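Local coordinates for protein beta-glucosidase (Saccharopolyspora erythraea D, PDB 5M6G) that probably hydrolyses terminal, non-reducing beta-D-glucosyl residues to release beta-D-glucose, as a member of glycosyl hydrolase family 3, at residues F323-V328 against I349-A354; A330-G335 against G359-E364. All blocks are in the same frame, centred on the assembly; numbering follows the deposited sequence.

Interaction 1 (F323-V328 against I349-A354); sequences FTPDEV and IDYLRA. With MG (magnesium ion), chain B.
Glu327 OE1, gripped by the magnesium ion at 2.6 Å and by Thr324 N at 2.8 Å, anchors the helix start whose Phe323, Pro325 and Val328 gather round Tyr351 of helix 345-357. The second carboxylate oxygen, OE2, lies 2.5 Å from the metal, so the ligand is bidentate; Asp315, Asp318, Gln320, Asp322 and a water complete the site. OE1 receives Thr324 N on its anti lone pair, and Thr324 OG1 accepts Glu327 N in return (3.2 Å), which makes a capping box at the beginning of helix 325-334.

Facing the other way, Pro325 lies flat over the phenol of Tyr351: its CG stands 3.8 Å from the ring centroid and only 6° off the normal, a CH-pi contact. The carbonyl O of Phe323 lies in the plane of the Tyr351 ring, 3.6 Å from Tyr351 CE2, and Tyr351 CD2 in turn meets the edge of the Phe323 ring, 3.7 Å from Phe323 CE1, with the two planes at 87°. Val328 splits its branches: with CG1 opposite the backbone N (chi1 176°), CG1 meets Leu352 CD1 at 4.1 Å and CG2 is turned to the edge of Tyr351. With an alanine in place of Tyr351, Pro325 CG would probably be left without the face it rests on, and a gap would be likely to open beside Phe323 and Val328.

No hydrogen bond joins the two segments: metal and capping bonds fix the shape of 323-328 from within, and apolar and ring contacts then hold it against the neighbouring helix.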
loop_
_atom_site.group_PDB
_atom_site.type_symbol
_atom_site.label_atom_id
_atom_site.label_comp_id
_atom_site.label_asym_id
_atom_site.label_seq_id
_atom_site.Cartn_x
_atom_site.Cartn_y
_atom_site.Cartn_z
ATOM N N PHE A 323 6.714 -12.829 -21.620
ATOM C CA PHE A 323 5.775 -12.133 -22.484
ATOM C C PHE A 323 6.087 -12.439 -23.942
ATOM O O PHE A 323 7.251 -12.589 -24.322
ATOM C CB PHE A 323 5.766 -10.613 -22.224
ATOM C CG PHE A 323 7.108 -9.932 -22.349
ATOM C CD1 PHE A 323 7.608 -9.565 -23.593
ATOM C CD2 PHE A 323 7.836 -9.595 -21.217
ATOM C CE1 PHE A 323 8.834 -8.912 -23.707
ATOM C CE2 PHE A 323 9.054 -8.944 -21.320
ATOM C CZ PHE A 323 9.559 -8.603 -22.571
ATOM N N THR A 324 5.040 -12.584 -24.736
ATOM C CA THR A 324 5.137 -12.820 -26.168
ATOM C C THR A 324 4.862 -11.537 -26.932
ATOM O O THR A 324 4.375 -10.552 -26.369
ATOM C CB THR A 324 4.135 -13.895 -26.595
ATOM O OG1 THR A 324 2.804 -13.412 -26.381
ATOM C CG2 THR A 324 4.358 -15.192 -25.833
ATOM N N PRO A 325 5.144 -11.510 -28.237
ATOM C CA PRO A 325 4.742 -10.338 -29.026
ATOM C C PRO A 325 3.254 -10.079 -28.972
ATOM O O PRO A 325 2.843 -8.910 -28.982
ATOM C CB PRO A 325 5.204 -10.695 -30.446
ATOM C CG PRO A 325 6.360 -11.600 -30.233
ATOM C CD PRO A 325 6.001 -12.422 -29.015
ATOM N N ASP A 326 2.437 -11.142 -28.909
ATOM C CA ASP A 326 0.989 -10.981 -28.796
ATOM C C ASP A 326 0.606 -10.267 -27.504
ATOM O O ASP A 326 -0.329 -9.458 -27.481
ATOM C CB ASP A 326 0.294 -12.346 -28.843
ATOM C CG ASP A 326 0.384 -13.013 -30.201
ATOM O OD1 ASP A 326 0.724 -12.336 -31.196
ATOM O OD2 ASP A 326 0.096 -14.227 -30.271
ATOM N N GLU A 327 1.301 -10.571 -26.410
ATOM C CA GLU A 327 0.957 -9.943 -25.142
ATOM C C GLU A 327 1.379 -8.482 -25.127
ATOM O O GLU A 327 0.646 -7.625 -24.617
ATOM C CB GLU A 327 1.581 -10.722 -23.987
ATOM C CG GLU A 327 0.888 -12.053 -23.746
ATOM C CD GLU A 327 1.651 -12.948 -22.801
ATOM O OE1 GLU A 327 2.868 -13.103 -22.997
ATOM O OE2 GLU A 327 1.037 -13.491 -21.854
ATOM N N VAL A 328 2.546 -8.176 -25.697
ATOM C CA VAL A 328 2.945 -6.782 -25.872
ATOM C C VAL A 328 1.884 -6.024 -26.662
ATOM O O VAL A 328 1.389 -4.978 -26.225
ATOM C CB VAL A 328 4.324 -6.702 -26.552
ATOM C CG1 VAL A 328 4.705 -5.246 -26.827
ATOM C CG2 VAL A 328 5.383 -7.390 -25.688
ATOM N N ILE A 349 11.464 -3.781 -25.832
ATOM C CA ILE A 349 11.641 -2.717 -26.814
ATOM C C ILE A 349 11.668 -3.293 -28.226
ATOM O O ILE A 349 11.022 -2.758 -29.137
ATOM C CB ILE A 349 12.910 -1.903 -26.499
ATOM C CG1 ILE A 349 12.714 -1.120 -25.191
ATOM C CG2 ILE A 349 13.234 -0.978 -27.654
ATOM C CD1 ILE A 349 13.988 -0.533 -24.622
ATOM N N ASP A 350 12.388 -4.403 -28.424
ATOM C CA ASP A 350 12.454 -5.028 -29.745
ATOM C C ASP A 350 11.077 -5.485 -30.209
ATOM O O ASP A 350 10.692 -5.253 -31.362
ATOM C CB ASP A 350 13.431 -6.205 -29.731
ATOM C CG ASP A 350 14.886 -5.759 -29.666
ATOM O OD1 ASP A 350 15.153 -4.570 -29.923
ATOM O OD2 ASP A 350 15.757 -6.597 -29.374
ATOM N N TYR A 351 10.318 -6.138 -29.319
ATOM C CA TYR A 351 8.972 -6.583 -29.675
ATOM C C TYR A 351 8.083 -5.405 -30.048
ATOM O O TYR A 351 7.364 -5.452 -31.049
ATOM C CB TYR A 351 8.337 -7.363 -28.519
ATOM C CG TYR A 351 8.790 -8.798 -28.365
ATOM C CD1 TYR A 351 9.708 -9.370 -29.243
ATOM C CD2 TYR A 351 8.300 -9.582 -27.328
ATOM C CE1 TYR A 351 10.120 -10.687 -29.085
ATOM C CE2 TYR A 351 8.704 -10.894 -27.161
ATOM C CZ TYR A 351 9.609 -11.443 -28.041
ATOM O OH TYR A 351 9.999 -12.747 -27.866
ATOM N N LEU A 352 8.091 -4.350 -29.229
ATOM C CA LEU A 352 7.200 -3.226 -29.495
ATOM C C LEU A 352 7.591 -2.516 -30.784
ATOM O O LEU A 352 6.719 -2.082 -31.544
ATOM C CB LEU A 352 7.203 -2.253 -28.313
ATOM C CG LEU A 352 6.152 -1.141 -28.366
ATOM C CD1 LEU A 352 4.772 -1.684 -28.782
ATOM C CD2 LEU A 352 6.062 -0.421 -27.023
ATOM N N ARG A 353 8.896 -2.394 -31.047
ATOM C CA ARG A 353 9.339 -1.789 -32.299
ATOM C C ARG A 353 8.750 -2.530 -33.491
ATOM O O ARG A 353 8.237 -1.910 -34.432
ATOM C CB ARG A 353 10.865 -1.777 -32.383
ATOM C CG ARG A 353 11.380 -0.926 -33.554
ATOM C CD ARG A 353 12.851 -1.157 -33.843
ATOM N NE ARG A 353 13.702 -0.672 -32.759
ATOM C CZ ARG A 353 14.353 -1.458 -31.906
ATOM N NH1 ARG A 353 14.264 -2.779 -32.013
ATOM N NH2 ARG A 353 15.111 -0.924 -30.961
ATOM N N ALA A 354 8.801 -3.868 -33.459
ATOM C CA ALA A 354 8.263 -4.662 -34.563
ATOM C C ALA A 354 6.755 -4.491 -34.693
ATOM O O ALA A 354 6.228 -4.449 -35.806
ATOM C CB ALA A 354 8.616 -6.136 -34.381
HETATM MG MG MG B . 2.888 -15.026 -21.233
HETATM O O HOH W 1 4.222 -16.437 -22.391
#

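Interaction 2 (A330-G335 against G359-E364); sequences ASVNAG and GRVPAE
Asn333, in the last turn of helix 325-334, reaches over to the loop that follows helix 345-357 and gives one ND2 hydrogen to Arg360 O, at 2.9 Å and a nearly straight 162°. The acceptor lies close to the plane of the amide, whereas seen from the carbonyl the donor is tilted 25° out of plane. With CG beside the backbone N (chi1 -77°), the amide is laid along the loop, and its other end packs against the loop: OD1 is 3.4 Å from Pro362 CD and 3.7 Å from Val361 CA. One flat group thus bonds to Arg360 and rests on the next two residues.

Next to it, on the buried side, Val332 CG1 meets Val361 CG1 at 3.7 Å, the two side chains crossing at about a right angle. Leu352 and Phe339 also touch Val332, and Val361 lies against Val356. The outer side is looser. Arg360 and Pro362 are exposed, and the guanidinium of Arg360 leads away from helix 325-334 to a salt bridge with Glu355.

Both chain turns here are glycine-terminated helix ends: Gly335 and Gly359 each take positive phi in a Schellman motif, while Pro362 occupies the N-cap position of helix 363-379. The contact therefore ties the C-terminal end of one helix to the connection between two others, on the periphery of the TIM-barrel-type N-terminal domain of family 3 glycosidases.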
loop_
_atom_site.group_PDB
_atom_site.type_symbol
_atom_site.label_atom_id
_atom_site.label_comp_id
_atom_site.label_asym_id
_atom_site.label_seq_id
_atom_site.Cartn_x
_atom_site.Cartn_y
_atom_site.Cartn_z
ATOM N N ALA A 330 -1.321 -6.726 -27.283
ATOM C CA ALA A 330 -2.629 -6.619 -26.644
ATOM C C ALA A 330 -2.625 -5.568 -25.544
ATOM O O ALA A 330 -3.598 -4.818 -25.385
ATOM C CB ALA A 330 -3.054 -7.973 -26.078
ATOM N N SER A 331 -1.535 -5.491 -24.777
ATOM C CA SER A 331 -1.534 -4.605 -23.621
ATOM C C SER A 331 -1.255 -3.159 -24.015
ATOM O O SER A 331 -1.887 -2.234 -23.488
ATOM C CB SER A 331 -0.514 -5.088 -22.601
ATOM O OG SER A 331 -0.793 -4.517 -21.335
ATOM N N VAL A 332 -0.314 -2.937 -24.932
ATOM C CA VAL A 332 -0.118 -1.580 -25.435
ATOM C C VAL A 332 -1.399 -1.062 -26.084
ATOM O O VAL A 332 -1.800 0.088 -25.863
ATOM C CB VAL A 332 1.080 -1.524 -26.408
ATOM C CG1 VAL A 332 1.211 -0.133 -27.003
ATOM C CG2 VAL A 332 2.389 -1.922 -25.694
ATOM N N ASN A 333 -2.060 -1.886 -26.904
ATOM C CA ASN A 333 -3.273 -1.404 -27.562
ATOM C C ASN A 333 -4.434 -1.265 -26.591
ATOM O O ASN A 333 -5.387 -0.535 -26.882
ATOM C CB ASN A 333 -3.667 -2.316 -28.736
ATOM C CG ASN A 333 -2.797 -2.081 -29.969
ATOM O OD1 ASN A 333 -2.263 -0.991 -30.153
ATOM N ND2 ASN A 333 -2.646 -3.102 -30.805
ATOM N N ALA A 334 -4.375 -1.923 -25.435
ATOM C CA ALA A 334 -5.397 -1.676 -24.426
ATOM C C ALA A 334 -5.325 -0.258 -23.873
ATOM O O ALA A 334 -6.301 0.205 -23.273
ATOM C CB ALA A 334 -5.283 -2.694 -23.285
ATOM N N GLY A 335 -4.206 0.452 -24.067
ATOM C CA GLY A 335 -4.082 1.814 -23.591
ATOM C C GLY A 335 -3.083 2.024 -22.462
ATOM O O GLY A 335 -2.981 3.150 -21.965
ATOM N N GLY A 359 2.577 -1.819 -37.975
ATOM C CA GLY A 359 1.307 -1.127 -37.883
ATOM C C GLY A 359 0.276 -1.798 -37.006
ATOM O O GLY A 359 -0.874 -1.345 -36.969
ATOM N N ARG A 360 0.650 -2.864 -36.303
ATOM C CA ARG A 360 -0.268 -3.525 -35.385
ATOM C C ARG A 360 -0.460 -2.724 -34.104
ATOM O O ARG A 360 -1.517 -2.810 -33.479
ATOM C CB ARG A 360 0.239 -4.934 -35.086
ATOM C CG ARG A 360 0.379 -5.777 -36.347
ATOM C CD ARG A 360 0.645 -7.241 -36.049
ATOM N NE ARG A 360 1.931 -7.484 -35.396
ATOM C CZ ARG A 360 3.013 -7.929 -36.030
ATOM N NH1 ARG A 360 2.966 -8.181 -37.335
ATOM N NH2 ARG A 360 4.135 -8.134 -35.360
ATOM N N VAL A 361 0.534 -1.939 -33.709
ATOM C CA VAL A 361 0.380 -0.898 -32.700
ATOM C C VAL A 361 0.511 0.441 -33.415
ATOM O O VAL A 361 1.580 0.739 -33.957
ATOM C CB VAL A 361 1.420 -1.025 -31.574
ATOM C CG1 VAL A 361 1.421 0.236 -30.718
ATOM C CG2 VAL A 361 1.139 -2.268 -30.720
ATOM N N PRO A 362 -0.528 1.267 -33.446
ATOM C CA PRO A 362 -0.453 2.506 -34.229
ATOM C C PRO A 362 0.555 3.467 -33.631
ATOM O O PRO A 362 0.782 3.495 -32.416
ATOM C CB PRO A 362 -1.875 3.078 -34.146
ATOM C CG PRO A 362 -2.722 1.983 -33.549
ATOM C CD PRO A 362 -1.814 1.118 -32.748
ATOM N N ALA A 363 1.172 4.257 -34.513
ATOM C CA ALA A 363 2.132 5.263 -34.074
ATOM C C ALA A 363 1.539 6.209 -33.038
ATOM O O ALA A 363 2.246 6.663 -32.133
ATOM C CB ALA A 363 2.639 6.051 -35.284
ATOM N N GLU A 364 0.246 6.525 -33.147
ATOM C CA GLU A 364 -0.334 7.460 -32.189
ATOM C C GLU A 364 -0.404 6.867 -30.787
ATOM O O GLU A 364 -0.430 7.622 -29.808
ATOM C CB GLU A 364 -1.724 7.900 -32.648
ATOM C CG GLU A 364 -2.788 6.829 -32.538
ATOM C CD GLU A 364 -4.189 7.385 -32.706
ATOM O OE1 GLU A 364 -4.896 7.568 -31.681
ATOM O OE2 GLU A 364 -4.572 7.655 -33.867
#

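How the interactions relate
Interactions 1 and 2 lie along the same helix, 325-334, the first at its capped start and the second at its end, with centres about 10 Å apart. Their partners follow each other in the chain, since helix 345-357 supplies interaction 1 and the loop after it supplies interaction 2. Leu352 bridges them: its CD1 is 3.9 Å from Val332 CG2 and 4.2 Å from Val361 CG2, which makes the apolar packing continuous. Only interaction 1 holds a magnesium ligand; the side chain of Val332 is about 14 Å from a bound magnesium ion. Neither contact contributes a residue to the sorbitol pocket, although pocket residues Asp310 and Tyr311 shortly precede the metal ligand Asp315 in the chain.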